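Local coordinates for protein thymidylate synthase ThyX (Streptomyces cacaoi subsp. asoensis, PDB 4P5A) that methylates UMP and dUMP at the uracil ring as a FAD-binding homotetramer of the ThyX family, probably with methylenetetrahydrofolate as methyl donor, at residues A21-V26 / L223-H228. Residues are numbered along the deposited sequence; the frame is centred on the assembly and turned at random.
Sequences ASDLAV and LMPVTH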
# COMPACT_ATOMS: atom_id res chain seq x y z
N ALA B 21 20.64 5.72 0.38
CA ALA B 21 19.98 6.38 -0.76
C ALA B 21 20.95 7.20 -1.52
O ALA B 21 21.79 7.97 -0.91
CB ALA B 21 18.90 7.31 -0.28
N SER B 22 20.92 7.03 -2.84
CA SER B 22 21.84 7.82 -3.69
C SER B 22 21.24 7.87 -5.09
O SER B 22 20.38 7.06 -5.44
CB SER B 22 23.19 7.08 -3.76
OG SER B 22 23.04 5.83 -4.47
N ASP B 23 21.73 8.82 -5.92
CA ASP B 23 21.25 8.82 -7.26
C ASP B 23 21.64 7.61 -8.04
O ASP B 23 20.90 7.13 -8.87
CB ASP B 23 21.83 10.08 -7.97
CG ASP B 23 21.29 11.45 -7.35
OD1 ASP B 23 22.12 12.37 -7.08
OD2 ASP B 23 20.04 11.61 -7.12
N LEU B 24 22.83 7.08 -7.75
CA LEU B 24 23.25 5.86 -8.41
C LEU B 24 22.29 4.70 -8.18
O LEU B 24 22.09 3.89 -9.08
CB LEU B 24 24.63 5.50 -7.90
CG LEU B 24 25.02 4.10 -8.37
CD1 LEU B 24 25.48 4.03 -9.87
CD2 LEU B 24 26.03 3.44 -7.37
N ALA B 25 21.68 4.65 -7.01
CA ALA B 25 20.73 3.53 -6.73
C ALA B 25 19.53 3.58 -7.69
O ALA B 25 18.93 2.54 -8.03
CB ALA B 25 20.24 3.63 -5.20
N VAL B 26 19.15 4.79 -8.11
CA VAL B 26 18.04 4.91 -9.07
C VAL B 26 18.42 4.43 -10.44
O VAL B 26 17.64 3.77 -11.09
CB VAL B 26 17.65 6.38 -9.21
CG1 VAL B 26 16.37 6.59 -10.19
CG2 VAL B 26 17.34 6.94 -7.86
N LEU B 223 21.74 13.68 0.02
CA LEU B 223 21.96 12.30 -0.37
C LEU B 223 21.71 12.06 -1.86
O LEU B 223 22.35 11.17 -2.45
CB LEU B 223 20.91 11.40 0.37
CG LEU B 223 20.99 11.58 1.87
CD1 LEU B 223 19.81 10.66 2.50
CD2 LEU B 223 22.25 10.93 2.32
N MET B 224 20.75 12.81 -2.45
CA MET B 224 20.37 12.53 -3.83
C MET B 224 20.23 13.84 -4.57
O MET B 224 19.14 14.23 -4.98
CB MET B 224 19.00 11.80 -3.82
CG MET B 224 19.15 10.35 -3.11
SD MET B 224 17.57 9.39 -3.20
CE MET B 224 17.33 8.98 -4.95
N PRO B 225 21.34 14.51 -4.76
CA PRO B 225 21.25 15.86 -5.35
C PRO B 225 20.74 15.91 -6.77
O PRO B 225 19.99 16.90 -7.07
CB PRO B 225 22.71 16.39 -5.27
CG PRO B 225 23.58 15.11 -5.26
CD PRO B 225 22.72 14.08 -4.48
N VAL B 226 21.02 14.92 -7.61
CA VAL B 226 20.54 15.06 -9.00
C VAL B 226 19.01 14.84 -9.00
O VAL B 226 18.29 15.50 -9.76
CB VAL B 226 21.24 13.95 -9.85
CG1 VAL B 226 20.68 13.89 -11.32
CG2 VAL B 226 22.80 14.17 -9.83
N THR B 227 18.56 13.83 -8.25
CA THR B 227 17.11 13.62 -8.11
C THR B 227 16.41 14.87 -7.57
O THR B 227 15.28 15.26 -8.05
CB THR B 227 16.83 12.36 -7.19
OG1 THR B 227 17.40 11.25 -7.84
CG2 THR B 227 15.24 12.09 -7.19
N HIS B 228 16.94 15.44 -6.49
CA HIS B 228 16.37 16.60 -5.90
C HIS B 228 16.29 17.76 -6.93
O HIS B 228 15.23 18.44 -7.07
CB HIS B 228 17.15 16.97 -4.67
CG HIS B 228 16.67 18.24 -4.07
ND1 HIS B 228 17.22 19.43 -4.45
CD2 HIS B 228 15.56 18.55 -3.33
CE1 HIS B 228 16.62 20.42 -3.78
NE2 HIS B 228 15.59 19.91 -3.11
O HOH W 1 23.78 10.46 -4.68
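With CG of Asp23 anti to its own carbonyl carbon (chi1 -65°), the carboxylate of Asp23 reaches across to the first turn of helix 225-233, and Thr227, with OG1 likewise anti to the carbonyl carbon (chi1 -61°), turns its hydroxyl to meet it. Three bonds result. The amide N of Val226 gives to Asp23 OD1 at 2.8 Å on the syn side, 34° out of the carboxylate plane. The other oxygen, Asp23 OD2, takes two donors: Thr227 N comes from above the plane at 2.9 Å, while Thr227 OG1 arrives nearly along the C-O axis at 2.8 Å. Asp23 thus binds two amides in the first turn of a helix distant in sequence, whose N-cap position is held by Met224. Around OD1 the packing is close, with Pro225 CD 3.2 Å from Asp23 OD1. A water accepts from Asp23 N and donates to Leu223 O, bridging the two backbones. Alongside, the bent Met224 side chain lays SD 3.8 Å from Ala21 CB and sets CE 3.6 Å from Val26 CG2, crossing the valine at about a right angle. Ile53 of helix 48-58 covers Asp23, Val226 and Thr227. An asparagine at Asp23 would probably leave one of the Val226 and Thr227 amides without its acceptor, and would take away the negative charge facing the helix start. The contact ties the turn after strand 13-20 to the junction between helices 207-223 and 225-233, and a buried carboxylate at a helix N-terminus is likely to be stabilised as the anion by the helix dipole and these donors.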